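Sesquisabinene B synthase 2 (Santalum album, PDB 6A2A) probably converts farnesyl diphosphate into the sesquiterpene sesquisabinene B, as a magnesium- or manganese-dependent plant terpene synthase of the Tpsb subfamily. Local coordinates at residues Arg89-Lys94 and Arg243-Asp248; Gly135-Gln140 and Glu175-Leu180; Ala169-Trp174 and Asp212-Trp217. One frame throughout, in Å; residues are numbered along the deposited sequence.

In the fold
All three contacts lie in the N-terminal half of this mainly helical terpene synthase, away from the magnesium-binding residues Asp316, Asp320, Glu394 and Asn460. Along the chain, interactions 2 and 3 alternate and both fall between the two halves of interaction 1. Interactions 2 and 3 have centres about 12 Å apart and touch where Leu180 packs on Gly173 and Phe137 on Trp174. Interaction 1 lies about 29 Å from interaction 2 and 21 Å from interaction 3, centre to centre, yet Arg89 and Arg90 reach Leu215 of interaction 3. They join the end of helix 78-90 to helix 239-270, the loop after helix 121-133 to the start of helix 178-192, and the end of helix 160-170 to the segment before helix 220-232.

Interaction 1 of 3, residues Arg89-Lys94 and Arg243-Asp248; sequences RRLGLK and RYAKLD
Leu93 holds CG opposite its carbonyl carbon (chi1 -58°), which carries both methyls toward helix 239-270, while Tyr244 on that helix holds CG opposite its own backbone N (chi1 -178°), bringing the ring round to the same leucine. The setting is the end of helix 78-90 in the helical N-terminal part of a plant terpene synthase. The helix closes in a Schellman motif: the N-H of Gly92, a residue with positive phi, donates to Arg89 O (N to O 3.0 Å), and the chain turns so that Leu91 and Leu93, two residues apart, face the same partner helix.

Ala245 sits between them. Its CB is the methyl that both leucines touch. The whole isobutyl group of Leu91 lies against it, with Leu91 CD1 and CD2 both 4.0 Å from Ala245 CB. Leu93 CD1 comes up to the same CB and also to Tyr244 CD2, whereas Leu93 CD2 lies 3.9 Å from Tyr244 CE2. This methyl meets the ring obliquely.

Leu93 CD2 also runs past Asp248, 3.6 Å from OD2. That carboxylate is buried, but its polar needs are met from just beyond the turn: Tyr95 OH bonds to OD2 and Gln96 NE2 to OD1, so the aspartate clasps the chain after Leu93 as well as touching the leucine itself. Helix 220-232 covers Leu91 through Phe227 and Ile228, and Leu241, on helix 239-270, touches both leucines.

No direct hydrogen bond links the two segments. A single water does the work instead, donating one proton to Leu91 O at 2.9 Å and the other to Ala245 O at 2.8 Å.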
# COMPACT_ATOMS: atom_id res chain seq x y z
N ARG A 89 9.63 33.47 4.94
CA ARG A 89 8.33 32.84 5.19
C ARG A 89 7.56 32.67 3.91
O ARG A 89 7.02 31.65 3.62
CB ARG A 89 7.53 33.72 6.13
CG ARG A 89 6.09 33.31 6.34
CD ARG A 89 5.16 33.99 5.38
NE ARG A 89 3.77 33.61 5.52
CZ ARG A 89 2.91 34.21 6.31
NH1 ARG A 89 3.28 35.22 7.04
NH2 ARG A 89 1.67 33.82 6.34
N ARG A 90 7.58 33.72 3.12
CA ARG A 90 6.83 33.79 1.90
C ARG A 90 7.34 32.87 0.79
O ARG A 90 6.61 32.39 -0.01
CB ARG A 90 6.64 35.23 1.51
CG ARG A 90 5.51 35.40 0.59
CD ARG A 90 5.06 36.81 0.45
NE ARG A 90 3.93 36.84 -0.43
CZ ARG A 90 3.18 37.91 -0.62
NH1 ARG A 90 3.48 39.01 0.01
NH2 ARG A 90 2.14 37.86 -1.41
N LEU A 91 8.61 32.56 0.86
CA LEU A 91 9.24 31.62 0.00
C LEU A 91 8.98 30.14 0.44
O LEU A 91 9.46 29.26 -0.20
CB LEU A 91 10.75 31.87 -0.03
CG LEU A 91 11.18 33.09 -0.81
CD1 LEU A 91 12.63 33.42 -0.54
CD2 LEU A 91 10.89 32.97 -2.29
N GLY A 92 8.28 29.94 1.55
CA GLY A 92 7.94 28.65 2.06
C GLY A 92 9.04 27.98 2.86
O GLY A 92 9.05 26.80 3.00
N LEU A 93 9.92 28.79 3.41
CA LEU A 93 11.08 28.28 4.10
C LEU A 93 11.12 28.42 5.61
O LEU A 93 12.03 27.98 6.21
CB LEU A 93 12.33 28.93 3.53
CG LEU A 93 12.60 28.77 2.06
CD1 LEU A 93 13.68 29.73 1.60
CD2 LEU A 93 12.96 27.35 1.73
N LYS A 94 10.13 29.03 6.19
CA LYS A 94 10.16 29.18 7.65
C LYS A 94 10.39 27.82 8.34
O LYS A 94 11.05 27.77 9.39
CB LYS A 94 8.89 29.86 8.17
CG LYS A 94 9.01 30.37 9.59
CD LYS A 94 7.98 31.39 10.03
CE LYS A 94 6.72 30.77 10.58
NZ LYS A 94 6.96 30.22 11.94
N ARG A 243 18.12 31.24 -4.71
CA ARG A 243 18.65 29.98 -5.15
C ARG A 243 18.26 28.85 -4.18
O ARG A 243 17.87 27.76 -4.63
CB ARG A 243 20.18 30.08 -5.28
CG ARG A 243 20.65 30.81 -6.54
CD ARG A 243 22.15 31.11 -6.52
NE ARG A 243 22.97 29.90 -6.48
CZ ARG A 243 24.06 29.76 -5.72
NH1 ARG A 243 24.62 28.56 -5.60
NH2 ARG A 243 24.56 30.79 -5.06
N TYR A 244 18.38 29.08 -2.88
CA TYR A 244 18.01 28.08 -1.88
C TYR A 244 16.49 27.78 -1.96
O TYR A 244 16.10 26.62 -1.85
CB TYR A 244 18.35 28.52 -0.46
CG TYR A 244 18.01 27.49 0.58
CD1 TYR A 244 18.56 26.22 0.54
CD2 TYR A 244 17.07 27.75 1.55
CE1 TYR A 244 18.18 25.23 1.43
CE2 TYR A 244 16.71 26.78 2.48
CZ TYR A 244 17.25 25.52 2.41
OH TYR A 244 16.94 24.58 3.34
N ALA A 245 15.70 28.81 -2.16
CA ALA A 245 14.22 28.68 -2.25
C ALA A 245 13.81 27.76 -3.40
O ALA A 245 12.95 26.86 -3.22
CB ALA A 245 13.57 30.04 -2.40
N LYS A 246 14.47 27.89 -4.54
CA LYS A 246 14.19 27.03 -5.68
C LYS A 246 14.66 25.60 -5.43
O LYS A 246 14.00 24.63 -5.81
CB LYS A 246 14.85 27.60 -6.95
CG LYS A 246 14.32 28.96 -7.37
CD LYS A 246 14.93 29.44 -8.67
CE LYS A 246 14.32 30.74 -9.13
NZ LYS A 246 15.03 31.24 -10.34
N LEU A 247 15.83 25.44 -4.80
CA LEU A 247 16.38 24.13 -4.58
C LEU A 247 15.53 23.35 -3.57
O LEU A 247 15.23 22.16 -3.78
CB LEU A 247 17.82 24.34 -4.07
CG LEU A 247 18.85 23.25 -4.30
CD1 LEU A 247 18.93 22.82 -5.75
CD2 LEU A 247 20.22 23.75 -3.86
N ASP A 248 15.25 23.97 -2.45
CA ASP A 248 14.43 23.38 -1.40
C ASP A 248 13.04 23.08 -1.95
O ASP A 248 12.49 22.02 -1.63
CB ASP A 248 14.34 24.23 -0.19
CG ASP A 248 13.74 23.50 1.01
OD1 ASP A 248 14.41 22.60 1.57
OD2 ASP A 248 12.55 23.79 1.31
O HOH W 1 10.75 26.97 -1.47

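Interaction 2 of 3, residues Gly135-Gln140 and Glu175-Leu180; sequences GIFVPQ and EGEDIL
Gln140 and Asp178 share the straightest hydrogen bond of this contact: Gln140 NE2 gives a proton to Asp178 OD1 at 2.9 Å with an N-H...O angle of 171°. The donor keeps the acceptor close to its own amide plane but meets the carboxylate from above, 40° out of the carboxylate plane. On the other arm of the amide, OE1 accepts from Ile179 N in the first turn of the helix; this bond is less certain, because OE1 sits too near its surroundings in the model. Gln140 CG lies between the backbone N and the carbonyl carbon (chi1 62°), and the chain beyond is extended, which lays the amide across the start of helix 178-192.

Here the loop that follows helix 121-133, left through a Schellman motif at Gly135, is fastened to the N-terminal end of helix 178-192, within the helical N-terminal domain of the terpene synthase. Glu177 occupies the N-cap position of that helix.

Water and charge form a second group. One water accepts from Gln140 N at 2.9 Å and donates to Glu177 OE2 at 2.6 Å; the same OE2 forms a salt bridge with Arg132 NH2, while OE1 accepts a hydrogen bond from Trp174 N. Glu177 OE2 also lies near the ring plane of Phe137, at its edge, 4.0 Å from CZ.

The apolar contacts use the aliphatic part of the glutamine. Gln140 CB rests on Leu180 CG at 3.8 Å, while Gln140 CG faces Ile179 CD1 at 4.1 Å, and Phe143 touches both Ile179 and Leu180.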
# COMPACT_ATOMS: atom_id res chain seq x y z
N GLY A 135 3.32 35.60 18.02
CA GLY A 135 2.85 35.45 19.38
C GLY A 135 3.28 36.59 20.29
O GLY A 135 3.20 36.48 21.52
N ILE A 136 3.68 37.70 19.67
CA ILE A 136 4.15 38.89 20.41
C ILE A 136 3.14 40.00 20.14
O ILE A 136 2.96 40.46 18.98
CB ILE A 136 5.60 39.24 20.00
CG1 ILE A 136 6.60 38.18 20.45
CG2 ILE A 136 5.99 40.60 20.52
CD1 ILE A 136 7.88 38.19 19.67
N PHE A 137 2.41 40.40 21.18
CA PHE A 137 1.32 41.28 21.04
C PHE A 137 1.79 42.70 20.70
O PHE A 137 2.80 43.16 21.23
CB PHE A 137 0.52 41.37 22.34
CG PHE A 137 -0.74 42.16 22.20
CD1 PHE A 137 -1.81 41.62 21.51
CD2 PHE A 137 -0.85 43.46 22.66
CE1 PHE A 137 -2.98 42.35 21.34
CE2 PHE A 137 -2.02 44.18 22.50
CZ PHE A 137 -3.08 43.62 21.84
N VAL A 138 1.05 43.34 19.81
CA VAL A 138 1.21 44.74 19.44
C VAL A 138 -0.20 45.27 19.40
O VAL A 138 -1.02 44.61 18.81
CB VAL A 138 1.90 44.94 18.08
CG1 VAL A 138 1.99 46.42 17.73
CG2 VAL A 138 3.28 44.33 18.03
N PRO A 139 -0.48 46.40 20.05
CA PRO A 139 -1.79 46.95 20.11
C PRO A 139 -2.23 47.60 18.80
O PRO A 139 -1.38 48.09 18.04
CB PRO A 139 -1.75 48.02 21.21
CG PRO A 139 -0.32 48.38 21.30
CD PRO A 139 0.46 47.18 20.87
N GLN A 140 -3.51 47.61 18.55
CA GLN A 140 -4.06 48.23 17.35
C GLN A 140 -3.80 49.75 17.40
O GLN A 140 -3.85 50.41 16.39
CB GLN A 140 -5.55 48.04 17.16
CG GLN A 140 -6.44 48.64 18.25
CD GLN A 140 -7.89 48.73 17.90
OE1 GLN A 140 -8.35 48.38 16.81
NE2 GLN A 140 -8.68 49.23 18.85
N GLU A 175 -11.35 40.38 17.53
CA GLU A 175 -12.62 41.04 17.69
C GLU A 175 -12.39 42.28 18.59
O GLU A 175 -11.50 42.27 19.44
CB GLU A 175 -13.71 40.13 18.30
CG GLU A 175 -14.20 39.00 17.42
CD GLU A 175 -15.37 38.24 18.06
OE1 GLU A 175 -15.13 37.59 19.08
OE2 GLU A 175 -16.49 38.42 17.63
N GLY A 176 -13.27 43.23 18.47
CA GLY A 176 -13.18 44.50 19.25
C GLY A 176 -12.00 45.38 18.86
O GLY A 176 -11.72 46.34 19.56
N GLU A 177 -11.26 45.07 17.79
CA GLU A 177 -10.14 45.95 17.39
C GLU A 177 -10.57 46.73 16.14
O GLU A 177 -10.19 46.43 14.96
CB GLU A 177 -8.85 45.15 17.23
CG GLU A 177 -8.32 44.55 18.50
CD GLU A 177 -7.03 43.81 18.37
OE1 GLU A 177 -6.84 43.12 17.32
OE2 GLU A 177 -6.17 43.89 19.30
N ASP A 178 -11.35 47.77 16.41
CA ASP A 178 -12.06 48.55 15.45
C ASP A 178 -11.11 49.28 14.44
O ASP A 178 -11.51 49.54 13.30
CB ASP A 178 -12.92 49.61 16.19
CG ASP A 178 -12.11 50.39 17.29
OD1 ASP A 178 -11.46 49.77 18.19
OD2 ASP A 178 -12.11 51.64 17.27
N ILE A 179 -9.91 49.58 14.89
CA ILE A 179 -8.98 50.36 14.04
C ILE A 179 -8.46 49.44 12.93
O ILE A 179 -8.26 49.89 11.79
CB ILE A 179 -7.84 51.01 14.83
CG1 ILE A 179 -8.39 51.99 15.86
CG2 ILE A 179 -6.89 51.73 13.88
CD1 ILE A 179 -7.38 52.34 16.88
N LEU A 180 -8.38 48.15 13.24
CA LEU A 180 -7.92 47.22 12.20
C LEU A 180 -9.03 46.96 11.19
O LEU A 180 -8.71 46.77 10.00
CB LEU A 180 -7.39 45.95 12.84
CG LEU A 180 -6.37 46.19 13.95
CD1 LEU A 180 -5.92 44.92 14.61
CD2 LEU A 180 -5.17 46.91 13.37
O HOH W 2 -5.19 46.12 20.33

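Interaction 3 of 3, residues Ala169-Trp174 and Asp212-Trp217; sequences ASFLGW and DLPLHW
Phe171 O accepts two hydrogen bonds: one from a water, at 2.8 Å, which itself accepts from Trp217 NE1 at 3.0 Å, and one from Asn508 ND2. The carbonyl belongs to a type I beta turn from Ser170 to Gly173 at the end of helix 160-170, and it faces the short 3-10 segment that leads toward helix 220-232. Asn508, on helix 489-510, also bonds Gly173 O through ND2 and His216 NE2 through OD1, so one residue from the C-terminal part of this terpene synthase joins the beta turn and the 3-10 segment.

Next to this polar corner, aromatic and aliphatic groups fit closely. Pro214 CG sits over the centre of the Phe171 ring, 3.5 Å from the centroid and only 5° off the normal, a CH-pi contact backed by Pro214 CB over the CD2 side. The same phenyl turns its edge to the face of Trp217, a T-shaped pair with planes at 72° and centroids 5.1 Å apart. Chi1 of -72° sets Phe171 CG opposite its carbonyl carbon; the proline then covers the phenyl face while the CD1/CE1 edge meets the indole, and Pro214 CG also lies over the indole face, toward its rim. Trp217 in turn stacks with Trp504 and His533, extending the aromatic cluster.

Phe171 O approaches the His216 imidazole obliquely, 3.2 Å from CD2, and Leu172 packs against one face. With His216 CG opposite the backbone N, Leu172 CD2 lies over the ring face, 3.8 Å from its centroid, and Leu172 CD1 overhangs beyond His216 CE1 at 3.7 Å.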
# COMPACT_ATOMS: atom_id res chain seq x y z
N ALA A 169 -1.56 43.54 7.19
CA ALA A 169 -1.51 43.53 8.67
C ALA A 169 -2.89 43.44 9.32
O ALA A 169 -3.02 42.80 10.41
CB ALA A 169 -0.78 44.78 9.16
N SER A 170 -3.88 44.02 8.72
CA SER A 170 -5.21 44.16 9.24
C SER A 170 -5.84 42.79 9.55
O SER A 170 -6.65 42.70 10.49
CB SER A 170 -6.11 44.97 8.38
OG SER A 170 -6.51 44.28 7.20
N PHE A 171 -5.37 41.78 8.84
CA PHE A 171 -5.96 40.41 8.92
C PHE A 171 -5.46 39.68 10.15
O PHE A 171 -5.92 38.54 10.44
CB PHE A 171 -5.70 39.62 7.63
CG PHE A 171 -6.55 40.16 6.53
CD1 PHE A 171 -7.86 39.74 6.33
CD2 PHE A 171 -6.05 41.15 5.69
CE1 PHE A 171 -8.66 40.30 5.37
CE2 PHE A 171 -6.86 41.68 4.72
CZ PHE A 171 -8.15 41.29 4.55
N LEU A 172 -4.54 40.29 10.87
CA LEU A 172 -4.04 39.69 12.12
C LEU A 172 -4.84 40.23 13.32
O LEU A 172 -4.52 39.93 14.46
CB LEU A 172 -2.54 39.93 12.28
CG LEU A 172 -1.60 38.87 11.72
CD1 LEU A 172 -1.70 37.57 12.48
CD2 LEU A 172 -1.80 38.69 10.21
N GLY A 173 -5.85 41.01 13.04
CA GLY A 173 -6.71 41.63 14.05
C GLY A 173 -7.62 40.64 14.77
O GLY A 173 -7.87 39.52 14.33
N TRP A 174 -8.10 41.11 15.92
CA TRP A 174 -9.02 40.35 16.82
C TRP A 174 -10.37 41.04 16.91
O TRP A 174 -10.61 42.15 16.40
CB TRP A 174 -8.42 40.21 18.24
CG TRP A 174 -7.08 39.59 18.40
CD1 TRP A 174 -6.31 38.94 17.47
CD2 TRP A 174 -6.35 39.54 19.63
NE1 TRP A 174 -5.17 38.49 18.05
CE2 TRP A 174 -5.14 38.91 19.36
CE3 TRP A 174 -6.60 40.00 20.93
CZ2 TRP A 174 -4.19 38.64 20.34
CZ3 TRP A 174 -5.66 39.73 21.91
CH2 TRP A 174 -4.48 39.07 21.62
N ASP A 212 -7.16 39.65 -4.17
CA ASP A 212 -7.81 38.33 -4.32
C ASP A 212 -7.87 37.60 -2.99
O ASP A 212 -8.96 37.15 -2.59
CB ASP A 212 -7.10 37.46 -5.35
CG ASP A 212 -7.37 37.89 -6.78
OD1 ASP A 212 -8.23 38.72 -7.06
OD2 ASP A 212 -6.64 37.37 -7.63
N LEU A 213 -6.72 37.44 -2.31
CA LEU A 213 -6.65 36.83 -0.96
C LEU A 213 -5.49 37.46 -0.20
O LEU A 213 -4.36 37.47 -0.72
CB LEU A 213 -6.44 35.32 -1.00
CG LEU A 213 -7.64 34.45 -1.39
CD1 LEU A 213 -7.19 33.02 -1.58
CD2 LEU A 213 -8.76 34.54 -0.38
N PRO A 214 -5.71 37.93 1.02
CA PRO A 214 -4.57 38.36 1.82
C PRO A 214 -3.58 37.24 2.12
O PRO A 214 -3.94 36.05 2.12
CB PRO A 214 -5.18 38.94 3.11
CG PRO A 214 -6.55 38.37 3.15
CD PRO A 214 -6.99 38.07 1.73
N LEU A 215 -2.31 37.56 2.38
CA LEU A 215 -1.32 36.62 2.65
C LEU A 215 -1.74 35.67 3.79
O LEU A 215 -1.45 34.48 3.75
CB LEU A 215 -0.01 37.34 3.00
CG LEU A 215 1.17 36.46 3.33
CD1 LEU A 215 1.51 35.56 2.18
CD2 LEU A 215 2.42 37.28 3.70
N HIS A 216 -2.38 36.25 4.79
CA HIS A 216 -2.76 35.52 5.99
C HIS A 216 -3.74 34.39 5.62
O HIS A 216 -3.83 33.43 6.38
CB HIS A 216 -3.42 36.48 6.99
CG HIS A 216 -3.63 35.90 8.35
ND1 HIS A 216 -2.62 35.33 9.07
CD2 HIS A 216 -4.72 35.90 9.16
CE1 HIS A 216 -3.08 34.96 10.28
NE2 HIS A 216 -4.34 35.35 10.38
N TRP A 217 -4.51 34.55 4.55
CA TRP A 217 -5.56 33.57 4.14
C TRP A 217 -5.04 32.58 3.08
O TRP A 217 -5.78 31.69 2.66
CB TRP A 217 -6.78 34.35 3.64
CG TRP A 217 -7.54 35.05 4.72
CD1 TRP A 217 -7.20 35.18 6.04
CD2 TRP A 217 -8.78 35.74 4.56
NE1 TRP A 217 -8.13 35.93 6.70
CE2 TRP A 217 -9.15 36.22 5.83
CE3 TRP A 217 -9.65 35.93 3.49
CZ2 TRP A 217 -10.32 36.92 6.01
CZ3 TRP A 217 -10.83 36.59 3.69
CH2 TRP A 217 -11.13 37.14 4.92
O HOH W 3 -8.20 37.40 9.29